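Local atomic coordinates of putative aldo/keto reductase (Salmonella enterica subsp. enterica serovar Typhimurium, PDB entry 4R9O), a protein that probably acts as an NADP-dependent oxidoreductase of the aldo/keto reductase family, built on a TIM-barrel fold. Residues S33-L45 against F67-L81. Residues are numbered along the deposited sequence; the frame is centred on the assembly and turned at random.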
loop_
_atom_site.group_PDB
_atom_site.type_symbol
_atom_site.label_atom_id
_atom_site.label_comp_id
_atom_site.label_asym_id
_atom_site.label_seq_id
_atom_site.Cartn_x
_atom_site.Cartn_y
_atom_site.Cartn_z
ATOM N N SER C 33 9.541 -10.112 44.704
ATOM C CA SER C 33 8.863 -10.906 45.718
ATOM C C SER C 33 7.506 -10.268 45.974
ATOM O O SER C 33 7.283 -9.109 45.605
ATOM C CB SER C 33 9.673 -10.958 47.012
ATOM O OG SER C 33 9.733 -9.670 47.591
ATOM N N ALA C 34 6.603 -11.003 46.611
ATOM C CA ALA C 34 5.281 -10.454 46.885
ATOM C C ALA C 34 5.401 -9.225 47.794
ATOM O O ALA C 34 4.660 -8.258 47.632
ATOM C CB ALA C 34 4.379 -11.510 47.510
ATOM N N ARG C 35 6.357 -9.260 48.727
ATOM C CA ARG C 35 6.571 -8.142 49.646
ATOM C C ARG C 35 7.129 -6.905 48.937
ATOM O O ARG C 35 6.730 -5.775 49.231
ATOM C CB ARG C 35 7.490 -8.566 50.797
ATOM C CG ARG C 35 6.731 -8.969 52.056
ATOM C CD ARG C 35 7.549 -9.896 52.962
ATOM N NE ARG C 35 7.365 -11.267 52.506
ATOM C CZ ARG C 35 6.442 -12.098 52.978
ATOM N NH1 ARG C 35 5.644 -11.725 53.971
ATOM N NH2 ARG C 35 6.342 -13.317 52.467
ATOM N N GLN C 36 8.032 -7.113 47.986
ATOM C CA GLN C 36 8.538 -6.002 47.190
ATOM C C GLN C 36 7.443 -5.382 46.316
ATOM O O GLN C 36 7.434 -4.173 46.080
ATOM C CB GLN C 36 9.707 -6.459 46.324
ATOM C CG GLN C 36 11.040 -6.453 47.056
ATOM C CD GLN C 36 12.148 -7.040 46.216
ATOM O OE1 GLN C 36 11.957 -8.057 45.547
ATOM N NE2 GLN C 36 13.318 -6.397 46.233
ATOM N N LEU C 37 6.518 -6.209 45.845
ATOM C CA LEU C 37 5.396 -5.719 45.054
ATOM C C LEU C 37 4.455 -4.869 45.917
ATOM O O LEU C 37 3.944 -3.841 45.469
ATOM C CB LEU C 37 4.646 -6.890 44.428
ATOM C CG LEU C 37 3.483 -6.561 43.503
ATOM C CD1 LEU C 37 3.934 -5.552 42.454
ATOM C CD2 LEU C 37 2.972 -7.847 42.869
ATOM N N VAL C 38 4.245 -5.293 47.160
ATOM C CA VAL C 38 3.464 -4.507 48.109
ATOM C C VAL C 38 4.027 -3.091 48.231
ATOM O O VAL C 38 3.289 -2.107 48.147
ATOM C CB VAL C 38 3.437 -5.161 49.511
ATOM C CG1 VAL C 38 2.934 -4.169 50.554
ATOM C CG2 VAL C 38 2.589 -6.434 49.493
ATOM N N SER C 39 5.338 -3.003 48.430
ATOM C CA SER C 39 6.013 -1.717 48.585
ATOM C C SER C 39 5.893 -0.846 47.332
ATOM O O SER C 39 5.671 0.364 47.434
ATOM C CB SER C 39 7.488 -1.937 48.927
ATOM O OG SER C 39 7.602 -2.781 50.053
ATOM N N PHE C 40 6.049 -1.467 46.163
ATOM C CA PHE C 40 5.936 -0.763 44.882
ATOM C C PHE C 40 4.530 -0.198 44.663
ATOM O O PHE C 40 4.372 0.941 44.223
ATOM C CB PHE C 40 6.313 -1.695 43.719
ATOM C CG PHE C 40 6.183 -1.054 42.366
ATOM C CD1 PHE C 40 7.109 -0.115 41.940
ATOM C CD2 PHE C 40 5.133 -1.386 41.520
ATOM C CE1 PHE C 40 6.994 0.485 40.702
ATOM C CE2 PHE C 40 5.001 -0.788 40.278
ATOM C CZ PHE C 40 5.927 0.145 39.861
ATOM N N ILE C 41 3.517 -1.005 44.961
ATOM C CA ILE C 41 2.128 -0.565 44.903
ATOM C C ILE C 41 1.907 0.616 45.844
ATOM O O ILE C 41 1.378 1.647 45.440
ATOM C CB ILE C 41 1.154 -1.709 45.270
ATOM C CG1 ILE C 41 1.207 -2.816 44.211
ATOM C CG2 ILE C 41 -0.271 -1.176 45.421
ATOM C CD1 ILE C 41 0.479 -4.084 44.609
ATOM N N GLU C 42 2.330 0.466 47.100
ATOM C CA GLU C 42 2.214 1.543 48.079
ATOM C C GLU C 42 2.913 2.812 47.611
ATOM O O GLU C 42 2.457 3.915 47.898
ATOM C CB GLU C 42 2.790 1.103 49.434
ATOM C CG GLU C 42 1.933 0.088 50.153
ATOM C CD GLU C 42 2.522 -0.328 51.481
ATOM O OE1 GLU C 42 3.726 -0.082 51.698
ATOM O OE2 GLU C 42 1.778 -0.904 52.301
ATOM N N GLU C 43 4.021 2.660 46.892
ATOM C CA GLU C 43 4.788 3.816 46.441
ATOM C C GLU C 43 4.101 4.565 45.296
ATOM O O GLU C 43 4.146 5.797 45.251
ATOM C CB GLU C 43 6.206 3.399 46.032
ATOM C CG GLU C 43 7.199 3.454 47.205
ATOM C CD GLU C 43 8.529 2.776 46.917
ATOM O OE1 GLU C 43 8.607 1.995 45.949
ATOM O OE2 GLU C 43 9.498 3.021 47.668
ATOM N N HIS C 44 3.460 3.857 44.366
ATOM C CA HIS C 44 2.818 4.600 43.289
ATOM C C HIS C 44 1.455 5.106 43.772
ATOM O O HIS C 44 0.970 6.143 43.311
ATOM C CB HIS C 44 2.745 3.781 41.972
ATOM C CG HIS C 44 1.769 2.636 41.950
ATOM N ND1 HIS C 44 0.409 2.798 42.103
ATOM C CD2 HIS C 44 1.961 1.321 41.682
ATOM C CE1 HIS C 44 -0.189 1.625 41.976
ATOM N NE2 HIS C 44 0.730 0.713 41.714
ATOM N N LEU C 45 0.881 4.407 44.741
ATOM C CA LEU C 45 -0.331 4.848 45.427
ATOM C C LEU C 45 -0.116 6.216 46.075
ATOM O O LEU C 45 -0.947 7.115 45.948
ATOM C CB LEU C 45 -0.729 3.813 46.480
ATOM C CG LEU C 45 -2.177 3.347 46.662
ATOM C CD1 LEU C 45 -2.939 3.346 45.363
ATOM C CD2 LEU C 45 -2.190 1.950 47.272
ATOM N N PHE C 67 -0.064 -10.571 41.400
ATOM C CA PHE C 67 -0.611 -9.353 41.976
ATOM C C PHE C 67 -1.497 -9.659 43.180
ATOM O O PHE C 67 -1.426 -8.976 44.200
ATOM C CB PHE C 67 -1.407 -8.572 40.930
ATOM C CG PHE C 67 -1.622 -7.135 41.292
ATOM C CD1 PHE C 67 -0.668 -6.178 40.973
ATOM C CD2 PHE C 67 -2.768 -6.739 41.968
ATOM C CE1 PHE C 67 -0.859 -4.844 41.311
ATOM C CE2 PHE C 67 -2.961 -5.402 42.314
ATOM C CZ PHE C 67 -2.009 -4.456 41.978
ATOM N N GLY C 68 -2.325 -10.689 43.064
ATOM C CA GLY C 68 -3.200 -11.086 44.155
ATOM C C GLY C 68 -2.468 -11.555 45.401
ATOM O O GLY C 68 -3.007 -11.497 46.505
ATOM N N GLU C 69 -1.242 -12.037 45.236
ATOM C CA GLU C 69 -0.424 -12.412 46.385
ATOM C C GLU C 69 -0.029 -11.192 47.201
ATOM O O GLU C 69 0.050 -11.257 48.426
ATOM C CB GLU C 69 0.828 -13.161 45.940
ATOM C CG GLU C 69 0.565 -14.532 45.363
ATOM C CD GLU C 69 1.831 -15.188 44.842
ATOM O OE1 GLU C 69 2.865 -14.488 44.725
ATOM O OE2 GLU C 69 1.801 -16.407 44.565
ATOM N N ALA C 70 0.227 -10.078 46.518
ATOM C CA ALA C 70 0.534 -8.824 47.197
ATOM C C ALA C 70 -0.702 -8.289 47.908
ATOM O O ALA C 70 -0.624 -7.837 49.052
ATOM C CB ALA C 70 1.069 -7.790 46.216
ATOM N N LEU C 71 -1.844 -8.351 47.232
ATOM C CA LEU C 71 -3.105 -7.918 47.831
ATOM C C LEU C 71 -3.487 -8.755 49.049
ATOM O O LEU C 71 -4.175 -8.270 49.950
ATOM C CB LEU C 71 -4.235 -7.965 46.800
ATOM C CG LEU C 71 -4.150 -6.925 45.695
ATOM C CD1 LEU C 71 -5.413 -6.939 44.822
ATOM C CD2 LEU C 71 -3.890 -5.537 46.283
ATOM N N THR C 72 -3.046 -10.009 49.076
ATOM C CA THR C 72 -3.354 -10.887 50.192
ATOM C C THR C 72 -2.511 -10.499 51.405
ATOM O O THR C 72 -2.993 -10.537 52.528
ATOM C CB THR C 72 -3.127 -12.371 49.832
ATOM O OG1 THR C 72 -4.055 -12.763 48.813
ATOM C CG2 THR C 72 -3.322 -13.261 51.050
ATOM N N LEU C 73 -1.268 -10.094 51.169
ATOM C CA LEU C 73 -0.397 -9.619 52.244
ATOM C C LEU C 73 -0.824 -8.245 52.758
ATOM O O LEU C 73 -0.564 -7.901 53.909
ATOM C CB LEU C 73 1.056 -9.559 51.775
ATOM C CG LEU C 73 1.738 -10.884 51.446
ATOM C CD1 LEU C 73 3.110 -10.640 50.844
ATOM C CD2 LEU C 73 1.840 -11.756 52.683
ATOM N N ALA C 74 -1.471 -7.462 51.903
ATOM C CA ALA C 74 -1.892 -6.111 52.267
ATOM C C ALA C 74 -3.308 -5.813 51.771
ATOM O O ALA C 74 -3.484 -5.063 50.809
ATOM C CB ALA C 74 -0.909 -5.088 51.713
ATOM N N PRO C 75 -4.326 -6.394 52.437
ATOM C CA PRO C 75 -5.731 -6.361 51.996
ATOM C C PRO C 75 -6.375 -4.980 52.049
ATOM O O PRO C 75 -7.418 -4.780 51.429
ATOM C CB PRO C 75 -6.424 -7.311 52.977
ATOM C CG PRO C 75 -5.570 -7.287 54.186
ATOM C CD PRO C 75 -4.166 -7.171 53.679
ATOM N N HIS C 76 -5.764 -4.046 52.767
ATOM C CA HIS C 76 -6.275 -2.683 52.834
ATOM C C HIS C 76 -6.053 -1.937 51.516
ATOM O O HIS C 76 -6.719 -0.938 51.246
ATOM C CB HIS C 76 -5.617 -1.922 53.988
ATOM C CG HIS C 76 -4.134 -1.773 53.841
ATOM N ND1 HIS C 76 -3.255 -2.813 54.060
ATOM C CD2 HIS C 76 -3.375 -0.707 53.493
ATOM C CE1 HIS C 76 -2.020 -2.394 53.849
ATOM N NE2 HIS C 76 -2.065 -1.120 53.507
ATOM N N LEU C 77 -5.119 -2.426 50.702
ATOM C CA LEU C 77 -4.768 -1.767 49.447
ATOM C C LEU C 77 -5.893 -1.844 48.419
ATOM O O LEU C 77 -6.063 -0.933 47.610
ATOM C CB LEU C 77 -3.507 -2.381 48.839
ATOM C CG LEU C 77 -2.195 -2.301 49.613
ATOM C CD1 LEU C 77 -1.043 -2.686 48.692
ATOM C CD2 LEU C 77 -1.990 -0.919 50.211
ATOM N N ARG C 78 -6.635 -2.948 48.454
ATOM C CA ARG C 78 -7.684 -3.244 47.481
ATOM C C ARG C 78 -8.650 -2.084 47.252
ATOM O O ARG C 78 -8.915 -1.697 46.111
ATOM C CB ARG C 78 -8.466 -4.480 47.939
ATOM C CG ARG C 78 -9.637 -4.863 47.045
ATOM C CD ARG C 78 -9.184 -5.115 45.635
ATOM N NE ARG C 78 -9.390 -3.946 44.797
ATOM C CZ ARG C 78 -10.407 -3.789 43.959
ATOM N NH1 ARG C 78 -10.504 -2.681 43.248
ATOM N NH2 ARG C 78 -11.319 -4.740 43.830
ATOM N N GLU C 79 -9.173 -1.538 48.345
ATOM C CA GLU C 79 -10.141 -0.453 48.290
ATOM C C GLU C 79 -9.544 0.820 47.705
ATOM O O GLU C 79 -10.268 1.698 47.250
ATOM C CB GLU C 79 -10.679 -0.157 49.685
ATOM C CG GLU C 79 -11.187 -1.366 50.434
ATOM C CD GLU C 79 -11.176 -1.143 51.941
ATOM O OE1 GLU C 79 -10.125 -0.717 52.469
ATOM O OE2 GLU C 79 -12.219 -1.376 52.592
ATOM N N LYS C 80 -8.220 0.915 47.726
ATOM C CA LYS C 80 -7.540 2.126 47.291
ATOM C C LYS C 80 -7.228 2.097 45.795
ATOM O O LYS C 80 -6.784 3.094 45.227
ATOM C CB LYS C 80 -6.247 2.327 48.089
ATOM C CG LYS C 80 -6.437 2.384 49.599
ATOM C CD LYS C 80 -5.116 2.695 50.295
ATOM C CE LYS C 80 -5.264 2.776 51.817
ATOM N NZ LYS C 80 -5.562 1.453 52.437
ATOM N N LEU C 81 -7.463 0.950 45.166
ATOM C CA LEU C 81 -7.132 0.764 43.758
ATOM C C LEU C 81 -8.370 0.669 42.874
ATOM O O LEU C 81 -9.436 0.236 43.315
ATOM C CB LEU C 81 -6.300 -0.504 43.566
ATOM C CG LEU C 81 -4.991 -0.677 44.346
ATOM C CD1 LEU C 81 -4.639 -2.160 44.487
ATOM C CD2 LEU C 81 -3.879 0.076 43.642
#
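Arg35 O, on the residue whose guanidinium lies with one face over Leu73 CD1, takes two hydrogen bonds from Ser39, one from its backbone N and one from OG at 3.2 Å, arriving from opposite faces of the carbonyl plane. A serine suits this outer side of helix 34-45, since its short side chain can fold back onto the preceding turn. The capping box of Ser33 and Gln36 starts the same helix.

The centre of the interface is apolar, with polar chains such as Arg35 and Glu42 at its margin. Ala70 is a knob set among Ala34, Leu37, Val38 and Ile41, its CB 3.8 Å from Leu37 CG. Ala34 and Ala70 are small enough for their CA atoms to lie 5.0 Å apart. The axes of helices 34-45 and 67-73 cross at -79°. Beta-branched Val38 straddles the end of helix 67-73: CG1, anti to the backbone N (chi1 166°), meets Ala74 CB, while CG2 packs against Ala70.

Ile41 likewise divides its branches. Ile41 CD1 reaches the Phe67 ring, 3.6 Å from Phe67 CE1. Ile41 CG2 turns instead to Leu77 CD1, 3.7 Å away. Farther along, the two methyls of Leu45 let it span two leucines, CD2 meeting Leu77 and CD1 lying 3.8 Å from Leu81 CD2. Glu42 OE2 approaches the edge of the His76 ring, where NE2 is 4.0 Å away, too far for a hydrogen bond; any electrostatic attraction would depend on whether the histidine is protonated.

Phe67 also makes edge-to-face contacts with His54 and Tyr24. The two helices belong to successive beta-alpha-beta crossovers of the barrel: helix 34-46 links parallel strands 16-23 and 51-53, and helix 63-73 leads from 51-53 to 82-90.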